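Local structure of tailspike protein (Acinetobacter phage vB_ApiP_P1, 6E1R) at residues Q335-N340 / E361-Q366; N391-A396 / I404-M409; A462-R467 / V491-T496; T496-S501 / W521-S526. The protein probably binds and hydrolyses surface polysaccharide of its Acinetobacter host as the trimeric tailspike of the phage. All coordinates share one frame; numbering follows the deposited sequence.

This chain is the C-terminal part of the tailspike, without its N-terminal region. After a small mixed sheet it winds into a parallel beta-helix, where contact 1 closes a loop by laying 361-366 beside 335-340. Contact 2 opens just afterwards: 391-396 is the next strand outward, and the chain folds back so that 404-409 settles on its start. The two touch through Cys363 and Asn391. About 47 Å from contact 2, centre to centre, contact 3 closes a beta hairpin in the C-terminal antiparallel domain; contact 4 follows, sharing Thr496 and packing that sheet against a second one. The loops come in series; none nests or crosses. Contacts 1 and 2 touch the second subunit, 3 and 4 the third.

Contact 1 (Q335-N340 / E361-Q366)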
loop_
_atom_site.group_PDB
_atom_site.type_symbol
_atom_site.label_atom_id
_atom_site.label_comp_id
_atom_site.label_asym_id
_atom_site.label_seq_id
_atom_site.Cartn_x
_atom_site.Cartn_y
_atom_site.Cartn_z
ATOM N N GLN A 335 2.043 -6.806 -4.923
ATOM C CA GLN A 335 2.646 -6.604 -3.605
ATOM C C GLN A 335 1.970 -7.538 -2.607
ATOM O O GLN A 335 0.865 -7.265 -2.134
ATOM C CB GLN A 335 2.529 -5.145 -3.178
ATOM C CG GLN A 335 3.130 -4.850 -1.815
ATOM C CD GLN A 335 3.174 -3.365 -1.503
ATOM O OE1 GLN A 335 3.105 -2.528 -2.402
ATOM N NE2 GLN A 335 3.287 -3.034 -0.222
ATOM N N GLY A 336 2.641 -8.644 -2.293
ATOM C CA GLY A 336 2.163 -9.576 -1.291
ATOM C C GLY A 336 0.862 -10.260 -1.653
ATOM O O GLY A 336 -0.093 -10.241 -0.870
ATOM N N ILE A 337 0.812 -10.879 -2.828
ATOM C CA ILE A 337 -0.396 -11.524 -3.329
ATOM C C ILE A 337 -0.263 -13.028 -3.141
ATOM O O ILE A 337 0.779 -13.613 -3.464
ATOM C CB ILE A 337 -0.641 -11.176 -4.807
ATOM C CG1 ILE A 337 -0.528 -9.666 -5.022
ATOM C CG2 ILE A 337 -2.004 -11.675 -5.256
ATOM C CD1 ILE A 337 -1.486 -8.860 -4.176
ATOM N N HIS A 338 -1.317 -13.655 -2.623
ATOM C CA HIS A 338 -1.364 -15.108 -2.511
ATOM C C HIS A 338 -1.842 -15.669 -3.846
ATOM O O HIS A 338 -2.992 -15.452 -4.241
ATOM C CB HIS A 338 -2.285 -15.528 -1.369
ATOM C CG HIS A 338 -2.238 -16.992 -1.063
ATOM N ND1 HIS A 338 -1.436 -17.518 -0.074
ATOM C CD2 HIS A 338 -2.885 -18.042 -1.620
ATOM C CE1 HIS A 338 -1.595 -18.829 -0.029
ATOM N NE2 HIS A 338 -2.468 -19.173 -0.959
HETATM N N MSE A 339 -0.964 -16.382 -4.545
HETATM C CA MSE A 339 -1.268 -16.835 -5.900
HETATM C C MSE A 339 -1.109 -18.341 -6.083
HETATM O O MSE A 339 -0.109 -18.806 -6.628
HETATM C CB MSE A 339 -0.384 -16.098 -6.907
HETATM C CG MSE A 339 -0.604 -14.595 -6.926
HETATM SE SE MSE A 339 0.624 -13.664 -8.115
HETATM C CE MSE A 339 -0.673 -12.878 -9.340
ATOM N N ASN A 340 -2.110 -19.096 -5.637
ATOM C CA ASN A 340 -2.147 -20.548 -5.808
ATOM C C ASN A 340 -2.817 -20.849 -7.145
ATOM O O ASN A 340 -4.047 -20.879 -7.240
ATOM C CB ASN A 340 -2.888 -21.203 -4.648
ATOM C CG ASN A 340 -2.801 -22.714 -4.681
ATOM O OD1 ASN A 340 -2.002 -23.285 -5.423
ATOM N ND2 ASN A 340 -3.627 -23.371 -3.875
ATOM N N GLU A 361 6.520 -8.822 -5.267
ATOM C CA GLU A 361 7.088 -8.518 -3.958
ATOM C C GLU A 361 6.416 -9.403 -2.914
ATOM O O GLU A 361 5.278 -9.149 -2.510
ATOM C CB GLU A 361 6.911 -7.038 -3.640
ATOM C CG GLU A 361 7.663 -6.555 -2.419
ATOM C CD GLU A 361 7.398 -5.092 -2.136
ATOM O OE1 GLU A 361 8.009 -4.233 -2.807
ATOM O OE2 GLU A 361 6.562 -4.801 -1.258
ATOM N N GLY A 362 7.127 -10.441 -2.480
ATOM C CA GLY A 362 6.640 -11.299 -1.420
ATOM C C GLY A 362 5.461 -12.174 -1.780
ATOM O O GLY A 362 4.764 -12.646 -0.880
ATOM N N CYS A 363 5.221 -12.420 -3.065
ATOM C CA CYS A 363 4.101 -13.259 -3.464
ATOM C C CYS A 363 4.337 -14.709 -3.045
ATOM O O CYS A 363 5.471 -15.156 -2.850
ATOM C CB CYS A 363 3.873 -13.168 -4.971
ATOM S SG CYS A 363 3.424 -11.513 -5.546
ATOM N N TYR A 364 3.237 -15.452 -2.921
ATOM C CA TYR A 364 3.277 -16.798 -2.364
ATOM C C TYR A 364 2.218 -17.656 -3.038
ATOM O O TYR A 364 1.046 -17.270 -3.083
ATOM C CB TYR A 364 3.046 -16.753 -0.847
ATOM C CG TYR A 364 3.174 -18.082 -0.137
ATOM C CD1 TYR A 364 2.090 -18.943 -0.028
ATOM C CD2 TYR A 364 4.374 -18.463 0.450
ATOM C CE1 TYR A 364 2.202 -20.155 0.628
ATOM C CE2 TYR A 364 4.494 -19.672 1.109
ATOM C CZ TYR A 364 3.406 -20.513 1.197
ATOM O OH TYR A 364 3.523 -21.717 1.854
ATOM N N GLY A 365 2.627 -18.806 -3.555
ATOM C CA GLY A 365 1.686 -19.731 -4.150
ATOM C C GLY A 365 2.390 -20.756 -5.019
ATOM O O GLY A 365 3.610 -20.912 -4.970
ATOM N N GLN A 366 1.582 -21.444 -5.822
ATOM C CA GLN A 366 2.041 -22.504 -6.710
ATOM C C GLN A 366 1.616 -22.173 -8.134
ATOM O O GLN A 366 0.497 -21.704 -8.363
ATOM C CB GLN A 366 1.481 -23.864 -6.279
ATOM C CG GLN A 366 1.801 -25.007 -7.224
ATOM C CD GLN A 366 1.230 -26.329 -6.751
ATOM O OE1 GLN A 366 0.079 -26.659 -7.036
ATOM N NE2 GLN A 366 2.036 -27.095 -6.024
#
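Three backbone hydrogen bonds join 335-340 to 361-366. Gly336 N donates a hydrogen bond to Glu361 O at 2.7 Å, approaching almost head-on to the carbonyl. Further along, Tyr364 N binds Ile337 O at 3.1 Å, and Met339 N binds Tyr364 O at 2.6 Å with the donor tilted from the carbonyl plane. CA-H...O contacts accompany them, and one, Gly365 CA to Met339 O at 3.2 Å, carries the pairing past the last bond. The chain turns a corner at Gly336; Gly336 and Gly362 both have positive phi.

The two segments run in the same direction, only 2° apart end to end, as neighbouring turns of a parallel beta-helix do, and side chains at matching positions lie side by side. Gln335 and Glu361 show this: both chains are extended and point the same way, amide and carboxylate planes 48° apart, with Gln335 CG 3.5 Å from Glu361 OE2. Their polar ends work across the trimer, Glu361 in a salt bridge with Lys333 of the second subunit and Gln335 hydrogen-bonded to Gln335 of both neighbours.

The aromatic pair repeats the pattern. With CG anti to the backbone N in both His338 (chi1 -172°) and Tyr364, the two side chains point the same way, but the rings meet obliquely, His338 CE1 sitting 3.7 Å from Tyr364 CD1 near the tyrosine plane. Tyr364 O lies over one face of the imidazole, whose ND1 bonds Ser299 of the second subunit.

Apolar contact comes from Cys363 SG, 4.1 Å from Ile337 CB and close to the selenium of the selenomethionine Met339.

Contact 2 (N391-A396 / I404-M409)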
loop_
_atom_site.group_PDB
_atom_site.type_symbol
_atom_site.label_atom_id
_atom_site.label_comp_id
_atom_site.label_asym_id
_atom_site.label_seq_id
_atom_site.Cartn_x
_atom_site.Cartn_y
_atom_site.Cartn_z
ATOM N N ASN A 391 9.804 -13.834 -3.140
ATOM C CA ASN A 391 8.725 -14.615 -3.725
ATOM C C ASN A 391 8.954 -16.101 -3.485
ATOM O O ASN A 391 10.088 -16.584 -3.540
ATOM C CB ASN A 391 8.621 -14.348 -5.227
ATOM C CG ASN A 391 8.269 -12.911 -5.539
ATOM O OD1 ASN A 391 7.319 -12.358 -4.986
ATOM N ND2 ASN A 391 9.039 -12.294 -6.430
ATOM N N HIS A 392 7.869 -16.823 -3.218
ATOM C CA HIS A 392 7.902 -18.276 -3.120
ATOM C C HIS A 392 6.913 -18.853 -4.120
ATOM O O HIS A 392 5.704 -18.621 -4.008
ATOM C CB HIS A 392 7.569 -18.762 -1.709
ATOM C CG HIS A 392 7.481 -20.253 -1.599
ATOM N ND1 HIS A 392 8.552 -21.081 -1.858
ATOM C CD2 HIS A 392 6.448 -21.065 -1.274
ATOM C CE1 HIS A 392 8.183 -22.339 -1.691
ATOM N NE2 HIS A 392 6.912 -22.357 -1.335
ATOM N N PHE A 393 7.426 -19.601 -5.092
ATOM C CA PHE A 393 6.607 -20.218 -6.127
ATOM C C PHE A 393 7.006 -21.678 -6.262
ATOM O O PHE A 393 8.168 -21.982 -6.553
ATOM C CB PHE A 393 6.768 -19.493 -7.466
ATOM C CG PHE A 393 6.062 -18.170 -7.527
ATOM C CD1 PHE A 393 4.753 -18.048 -7.092
ATOM C CD2 PHE A 393 6.707 -17.048 -8.017
ATOM C CE1 PHE A 393 4.101 -16.831 -7.147
ATOM C CE2 PHE A 393 6.061 -15.828 -8.075
ATOM C CZ PHE A 393 4.755 -15.720 -7.639
ATOM N N THR A 394 6.050 -22.574 -6.044
ATOM C CA THR A 394 6.238 -23.987 -6.335
ATOM C C THR A 394 5.736 -24.268 -7.743
ATOM O O THR A 394 4.683 -23.767 -8.150
ATOM C CB THR A 394 5.499 -24.863 -5.322
ATOM O OG1 THR A 394 4.589 -24.058 -4.562
ATOM C CG2 THR A 394 6.486 -25.527 -4.376
ATOM N N LEU A 395 6.495 -25.060 -8.490
ATOM C CA LEU A 395 6.195 -25.323 -9.890
ATOM C C LEU A 395 5.423 -26.631 -10.012
ATOM O O LEU A 395 5.933 -27.697 -9.649
ATOM C CB LEU A 395 7.475 -25.373 -10.726
ATOM C CG LEU A 395 8.263 -24.064 -10.801
ATOM C CD1 LEU A 395 9.497 -24.224 -11.673
ATOM C CD2 LEU A 395 7.379 -22.938 -11.314
ATOM N N ALA A 396 4.201 -26.542 -10.523
ATOM C CA ALA A 396 3.397 -27.698 -10.875
ATOM C C ALA A 396 3.482 -27.916 -12.385
ATOM O O ALA A 396 4.291 -27.293 -13.080
ATOM C CB ALA A 396 1.959 -27.507 -10.393
ATOM N N ILE A 404 14.056 -15.981 -13.339
ATOM C CA ILE A 404 13.530 -15.097 -12.305
ATOM C C ILE A 404 13.827 -15.694 -10.937
ATOM O O ILE A 404 13.645 -16.897 -10.713
ATOM C CB ILE A 404 12.022 -14.870 -12.511
ATOM C CG1 ILE A 404 11.761 -14.293 -13.905
ATOM C CG2 ILE A 404 11.463 -13.951 -11.434
ATOM C CD1 ILE A 404 10.294 -14.133 -14.242
ATOM N N ARG A 405 14.283 -14.852 -10.014
ATOM C CA ARG A 405 14.715 -15.325 -8.706
ATOM C C ARG A 405 13.524 -15.568 -7.787
ATOM O O ARG A 405 12.571 -14.785 -7.756
ATOM C CB ARG A 405 15.666 -14.317 -8.063
ATOM C CG ARG A 405 16.584 -14.915 -7.008
ATOM C CD ARG A 405 17.543 -13.870 -6.463
ATOM N NE ARG A 405 18.576 -14.455 -5.613
ATOM C CZ ARG A 405 19.402 -13.748 -4.847
ATOM N NH1 ARG A 405 19.313 -12.424 -4.819
ATOM N NH2 ARG A 405 20.312 -14.362 -4.106
ATOM N N THR A 406 13.592 -16.664 -7.034
ATOM C CA THR A 406 12.633 -16.993 -5.989
ATOM C C THR A 406 13.401 -17.429 -4.749
ATOM O O THR A 406 14.625 -17.584 -4.774
ATOM C CB THR A 406 11.652 -18.095 -6.419
ATOM O OG1 THR A 406 12.353 -19.337 -6.559
ATOM C CG2 THR A 406 10.974 -17.742 -7.736
ATOM N N LEU A 407 12.668 -17.621 -3.650
ATOM C CA LEU A 407 13.307 -18.042 -2.407
ATOM C C LEU A 407 13.935 -19.425 -2.544
ATOM O O LEU A 407 14.999 -19.691 -1.971
ATOM C CB LEU A 407 12.293 -18.022 -1.264
ATOM C CG LEU A 407 11.850 -16.641 -0.776
ATOM C CD1 LEU A 407 10.846 -16.768 0.358
ATOM C CD2 LEU A 407 13.051 -15.816 -0.344
ATOM N N THR A 408 13.299 -20.317 -3.302
ATOM C CA THR A 408 13.851 -21.642 -3.553
ATOM C C THR A 408 14.745 -21.693 -4.785
ATOM O O THR A 408 15.358 -22.735 -5.043
ATOM C CB THR A 408 12.724 -22.671 -3.698
ATOM O OG1 THR A 408 11.839 -22.274 -4.752
ATOM C CG2 THR A 408 11.944 -22.793 -2.399
HETATM N N MSE A 409 14.832 -20.607 -5.547
HETATM C CA MSE A 409 15.723 -20.539 -6.702
HETATM C C MSE A 409 16.598 -19.293 -6.637
HETATM O O MSE A 409 16.384 -18.340 -7.386
HETATM C CB MSE A 409 14.918 -20.547 -8.002
HETATM C CG MSE A 409 14.478 -21.927 -8.455
HETATM SE SE MSE A 409 15.926 -22.912 -9.308
HETATM C CE MSE A 409 16.281 -21.694 -10.791
HETATM O O HOH W 1 12.422 -13.877 -4.932
HETATM O O HOH W 2 10.374 -20.236 -4.009
HETATM O O HOH W 3 10.393 -21.077 -7.060
#
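At the C-terminal end of the parallel beta-helix, the loop 404-409 comes back over the start of strand 392-395. The direct link is Leu407 N to Asn391 O, 2.8 Å long, with C=O...N at 179°. The Leu407 side chain lies beside that carbonyl and also meets Tyr355 of the second subunit. Thr408 brings its methyl to the rim of the His392 ring, CG2 lying in the ring plane 3.8 Å from ND1. With OG1 between the backbone N and the carbonyl carbon of Thr408 (chi1 57°), CG2 is the branch that meets the ring. Two residues earlier, Thr406 CG2 approaches Phe393 CD2 at 4.3 Å.

Water makes the remaining polar links. One molecule accepts from Asn391 N and donates to Arg405 O. A second accepts hydrogen bonds from Phe393 N and Thr408 N and also bonds His392 ND1, at 2.9 Å. A third donates to Phe393 O and bonds Thr406 OG1 at 2.7 Å. With one direct hydrogen bond against three bridging waters, the loop meets the backbone polar groups of this strand largely through solvent rather than by continuing the strand pairing.

Contact 3 (A462-R467 / V491-T496); sequences ASYGGR and VTSVGT
Tyr464 has CG between its backbone N and carbonyl carbon (chi1 51°), which swings the ring across to the other strand, and Ser493, with OG in the equivalent place, puts its hydroxymethyl group on that ring. The two residues stand at the open end of a beta hairpin, strands 465-474 and 484-494, in the antiparallel C-terminal domain. Ser493 CB lies 3.9 Å from the centroid of the Tyr464 ring, 24° off the normal, a CH-pi contact. Ser493 OG is above the same ring, displaced toward its rim. The far end of the tyrosine is fixed by Asn527, which hydrogen-bonds its OH.

The strands run at 167° to each other. Gly466 and Val491 form a hydrogen-bonded pair, Gly466 N to Val491 O at 2.8 Å and Val491 N to Gly466 O at 2.9 Å, the latter nearly straight. Gly465 and Thr492 are the non-hydrogen-bonded pair beyond it, their CA atoms 3.9 Å apart.

Before the glycines, Ser463 OG hydrogen-bonds Thr482 O and Ala479 O of the third subunit. Thr492 OG1 also reaches that subunit, in a hydrogen bond with Ser484 OG. Tyr464 O, meanwhile, is gripped twice: by Ser493 N at 3.2 Å, tilted out of the carbonyl plane, and by Thr492 OG1, lying in that plane at 2.7 Å.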
loop_
_atom_site.group_PDB
_atom_site.type_symbol
_atom_site.label_atom_id
_atom_site.label_comp_id
_atom_site.label_asym_id
_atom_site.label_seq_id
_atom_site.Cartn_x
_atom_site.Cartn_y
_atom_site.Cartn_z
ATOM N N ALA A 462 39.605 12.762 -23.167
ATOM C CA ALA A 462 40.784 12.870 -22.328
ATOM C C ALA A 462 41.741 11.711 -22.593
ATOM O O ALA A 462 41.405 10.724 -23.252
ATOM C CB ALA A 462 40.391 12.909 -20.852
ATOM N N SER A 463 42.955 11.845 -22.066
ATOM C CA SER A 463 43.952 10.789 -22.184
ATOM C C SER A 463 43.508 9.574 -21.380
ATOM O O SER A 463 43.332 9.660 -20.160
ATOM C CB SER A 463 45.309 11.289 -21.696
ATOM O OG SER A 463 45.748 12.407 -22.450
ATOM N N TYR A 464 43.324 8.446 -22.057
ATOM C CA TYR A 464 42.959 7.222 -21.367
ATOM C C TYR A 464 44.211 6.465 -20.930
ATOM O O TYR A 464 45.334 6.774 -21.333
ATOM C CB TYR A 464 42.065 6.341 -22.243
ATOM C CG TYR A 464 42.589 6.064 -23.634
ATOM C CD1 TYR A 464 43.473 5.019 -23.872
ATOM C CD2 TYR A 464 42.178 6.833 -24.716
ATOM C CE1 TYR A 464 43.944 4.757 -25.146
ATOM C CE2 TYR A 464 42.644 6.578 -25.993
ATOM C CZ TYR A 464 43.526 5.539 -26.202
ATOM O OH TYR A 464 43.990 5.284 -27.472
ATOM N N GLY A 465 44.002 5.467 -20.078
ATOM C CA GLY A 465 45.093 4.673 -19.551
ATOM C C GLY A 465 44.596 3.538 -18.683
ATOM O O GLY A 465 43.974 3.772 -17.643
ATOM N N GLY A 466 44.865 2.307 -19.091
ATOM C CA GLY A 466 44.396 1.173 -18.330
ATOM C C GLY A 466 44.926 -0.136 -18.866
ATOM O O GLY A 466 45.904 -0.173 -19.615
ATOM N N ARG A 467 44.257 -1.213 -18.467
ATOM C CA ARG A 467 44.649 -2.571 -18.804
ATOM C C ARG A 467 43.574 -3.226 -19.664
ATOM O O ARG A 467 42.380 -2.956 -19.505
ATOM C CB ARG A 467 44.868 -3.377 -17.518
ATOM C CG ARG A 467 45.575 -4.705 -17.660
ATOM C CD ARG A 467 45.372 -5.504 -16.381
ATOM N NE ARG A 467 45.540 -4.662 -15.198
ATOM C CZ ARG A 467 44.911 -4.854 -14.042
ATOM N NH1 ARG A 467 44.061 -5.861 -13.905
ATOM N NH2 ARG A 467 45.128 -4.035 -13.022
ATOM N N VAL A 491 47.565 -0.015 -22.000
ATOM C CA VAL A 491 47.341 1.006 -23.012
ATOM C C VAL A 491 47.198 2.366 -22.348
ATOM O O VAL A 491 46.713 2.486 -21.217
ATOM C CB VAL A 491 46.100 0.697 -23.880
ATOM C CG1 VAL A 491 46.306 -0.589 -24.664
ATOM C CG2 VAL A 491 44.847 0.610 -23.014
ATOM N N THR A 492 47.634 3.396 -23.067
ATOM C CA THR A 492 47.443 4.790 -22.694
ATOM C C THR A 492 47.776 5.638 -23.911
ATOM O O THR A 492 48.437 5.174 -24.844
ATOM C CB THR A 492 48.310 5.197 -21.496
ATOM O OG1 THR A 492 47.999 6.544 -21.115
ATOM C CG2 THR A 492 49.786 5.102 -21.844
ATOM N N SER A 493 47.310 6.884 -23.893
ATOM C CA SER A 493 47.506 7.782 -25.020
ATOM C C SER A 493 47.842 9.175 -24.512
ATOM O O SER A 493 47.411 9.581 -23.430
ATOM C CB SER A 493 46.264 7.839 -25.922
ATOM O OG SER A 493 45.163 8.409 -25.240
ATOM N N VAL A 494 48.622 9.902 -25.309
ATOM C CA VAL A 494 48.936 11.308 -25.054
ATOM C C VAL A 494 48.763 12.025 -26.390
ATOM O O VAL A 494 49.695 12.108 -27.195
ATOM C CB VAL A 494 50.348 11.513 -24.493
ATOM C CG1 VAL A 494 50.596 12.986 -24.214
ATOM C CG2 VAL A 494 50.552 10.692 -23.228
ATOM N N GLY A 495 47.564 12.546 -26.633
ATOM C CA GLY A 495 47.301 13.186 -27.912
ATOM C C GLY A 495 47.296 12.160 -29.027
ATOM O O GLY A 495 46.629 11.122 -28.945
ATOM N N THR A 496 48.048 12.449 -30.091
ATOM C CA THR A 496 48.176 11.519 -31.206
ATOM C C THR A 496 49.075 10.332 -30.885
ATOM O O THR A 496 49.076 9.357 -31.644
ATOM C CB THR A 496 48.712 12.246 -32.441
ATOM O OG1 THR A 496 49.988 12.826 -32.140
ATOM C CG2 THR A 496 47.750 13.342 -32.873
#

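Contact 4 (T496-S501 / W521-S526)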
loop_
_atom_site.group_PDB
_atom_site.type_symbol
_atom_site.label_atom_id
_atom_site.label_comp_id
_atom_site.label_asym_id
_atom_site.label_seq_id
_atom_site.Cartn_x
_atom_site.Cartn_y
_atom_site.Cartn_z
ATOM N N THR A 496 48.048 12.449 -30.091
ATOM C CA THR A 496 48.176 11.519 -31.206
ATOM C C THR A 496 49.075 10.332 -30.885
ATOM O O THR A 496 49.076 9.357 -31.644
ATOM C CB THR A 496 48.712 12.246 -32.441
ATOM O OG1 THR A 496 49.988 12.826 -32.140
ATOM C CG2 THR A 496 47.750 13.342 -32.873
ATOM N N ALA A 497 49.832 10.387 -29.792
ATOM C CA ALA A 497 50.740 9.306 -29.436
ATOM C C ALA A 497 49.984 8.194 -28.720
ATOM O O ALA A 497 49.302 8.436 -27.720
ATOM C CB ALA A 497 51.871 9.830 -28.552
ATOM N N LYS A 498 50.107 6.974 -29.236
ATOM C CA LYS A 498 49.453 5.802 -28.670
ATOM C C LYS A 498 50.506 4.885 -28.061
ATOM O O LYS A 498 51.528 4.601 -28.694
ATOM C CB LYS A 498 48.653 5.051 -29.736
ATOM C CG LYS A 498 47.782 5.940 -30.613
ATOM C CD LYS A 498 46.888 6.853 -29.789
ATOM C CE LYS A 498 46.104 7.802 -30.682
ATOM N NZ LYS A 498 45.326 8.798 -29.895
ATOM N N TYR A 499 50.252 4.420 -26.840
ATOM C CA TYR A 499 51.187 3.573 -26.108
ATOM C C TYR A 499 50.489 2.275 -25.733
ATOM O O TYR A 499 49.491 2.291 -25.005
ATOM C CB TYR A 499 51.707 4.282 -24.857
ATOM C CG TYR A 499 52.412 5.584 -25.150
ATOM C CD1 TYR A 499 51.704 6.773 -25.250
ATOM C CD2 TYR A 499 53.788 5.625 -25.326
ATOM C CE1 TYR A 499 52.345 7.964 -25.522
ATOM C CE2 TYR A 499 54.439 6.811 -25.597
ATOM C CZ TYR A 499 53.713 7.977 -25.694
ATOM O OH TYR A 499 54.358 9.162 -25.965
ATOM N N ILE A 500 51.015 1.157 -26.227
ATOM C CA ILE A 500 50.496 -0.167 -25.904
ATOM C C ILE A 500 51.671 -1.089 -25.613
ATOM O O ILE A 500 52.695 -1.049 -26.305
ATOM C CB ILE A 500 49.603 -0.722 -27.037
ATOM C CG1 ILE A 500 49.048 -2.099 -26.663
ATOM C CG2 ILE A 500 50.357 -0.768 -28.358
ATOM C CD1 ILE A 500 48.019 -2.628 -27.636
ATOM N N SER A 501 51.531 -1.909 -24.572
ATOM C CA SER A 501 52.589 -2.813 -24.140
ATOM C C SER A 501 51.964 -4.149 -23.774
ATOM O O SER A 501 51.121 -4.212 -22.874
ATOM C CB SER A 501 53.359 -2.235 -22.947
ATOM O OG SER A 501 54.350 -3.139 -22.486
ATOM N N TRP A 521 49.087 -6.603 -31.329
ATOM C CA TRP A 521 48.140 -5.552 -30.989
ATOM C C TRP A 521 48.764 -4.170 -31.118
ATOM O O TRP A 521 49.924 -3.959 -30.747
ATOM C CB TRP A 521 47.604 -5.762 -29.573
ATOM C CG TRP A 521 46.930 -7.082 -29.433
ATOM C CD1 TRP A 521 47.492 -8.252 -29.012
ATOM C CD2 TRP A 521 45.567 -7.381 -29.750
ATOM N NE1 TRP A 521 46.558 -9.259 -29.034
ATOM C CE2 TRP A 521 45.368 -8.749 -29.483
ATOM C CE3 TRP A 521 44.494 -6.623 -30.226
ATOM C CZ2 TRP A 521 44.139 -9.375 -29.677
ATOM C CZ3 TRP A 521 43.275 -7.245 -30.417
ATOM C CH2 TRP A 521 43.108 -8.606 -30.146
ATOM N N SER A 522 47.979 -3.235 -31.648
ATOM C CA SER A 522 48.405 -1.857 -31.833
ATOM C C SER A 522 47.197 -0.949 -31.659
ATOM O O SER A 522 46.064 -1.409 -31.491
ATOM C CB SER A 522 49.043 -1.646 -33.210
ATOM O OG SER A 522 48.114 -1.919 -34.244
ATOM N N ILE A 523 47.454 0.358 -31.692
ATOM C CA ILE A 523 46.414 1.378 -31.624
ATOM C C ILE A 523 46.686 2.384 -32.733
ATOM O O ILE A 523 47.781 2.957 -32.798
ATOM C CB ILE A 523 46.366 2.078 -30.254
ATOM C CG1 ILE A 523 46.188 1.056 -29.130
ATOM C CG2 ILE A 523 45.243 3.104 -30.221
ATOM C CD1 ILE A 523 46.222 1.659 -27.743
ATOM N N ASN A 524 45.702 2.597 -33.603
ATOM C CA ASN A 524 45.872 3.489 -34.739
ATOM C C ASN A 524 45.545 4.924 -34.326
ATOM O O ASN A 524 45.318 5.222 -33.150
ATOM C CB ASN A 524 45.023 3.021 -35.922
ATOM C CG ASN A 524 43.533 2.976 -35.608
ATOM O OD1 ASN A 524 43.070 3.522 -34.607
ATOM N ND2 ASN A 524 42.774 2.324 -36.479
ATOM N N SER A 525 45.513 5.833 -35.303
ATOM C CA SER A 525 45.250 7.237 -35.011
ATOM C C SER A 525 43.817 7.480 -34.554
ATOM O O SER A 525 43.548 8.512 -33.932
ATOM C CB SER A 525 45.557 8.095 -36.241
ATOM O OG SER A 525 44.830 7.647 -37.371
ATOM N N SER A 526 42.898 6.561 -34.850
ATOM C CA SER A 526 41.509 6.678 -34.424
ATOM C C SER A 526 41.247 6.023 -33.071
ATOM O O SER A 526 40.084 5.775 -32.730
ATOM C CB SER A 526 40.580 6.084 -35.485
ATOM O OG SER A 526 40.686 6.795 -36.707
#
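Lys498 is the first residue of 496-501 to meet the other segment, and it does so with the hydrocarbon part of its chain. Its CB lies 3.8 Å from Ile523 CB, the two side chains crossing at about a right angle. This is face-to-face packing of two antiparallel sheets in the C-terminal domain: within this chain, strand 497-507 is outermost in one sheet and strand 519-523 in the other, and no hydrogen bond passes between the segments. The strand axes run at 161° to each other and approach to 6.9 Å, a spacing filled by side chains.

A bend at chi2 (-52°) carries the rest of Lys498 along the chain that follows Ile523. CG passes 3.6 Å from Asn524 O, and CE stays near that same oxygen at 3.7 Å. The ammonium group then goes beyond both segments, to hydrogen bonds with Asn527 OD1 and Gly495 O. These two oxygens hold the end of the lysine while its methylenes cover Ile523.

At Tyr499 the side chain turns to the other face of its sheet and packs on Leu508 of the third subunit. Its backbone still takes part, its O lying 4.3 Å from Ile523 CD1.

Ile500 points back into the interface. Ile523 CD1 reaches to 4.2 Å from Ile500 CB, and both isoleucines also touch Val491 of the neighbouring strand. Trp521 sends its indole away, toward an edge-to-face meeting with Tyr487, so what it offers Ile500 is the base of its side chain: Ile500 CD1 rests 3.7 Å from Trp521 CB.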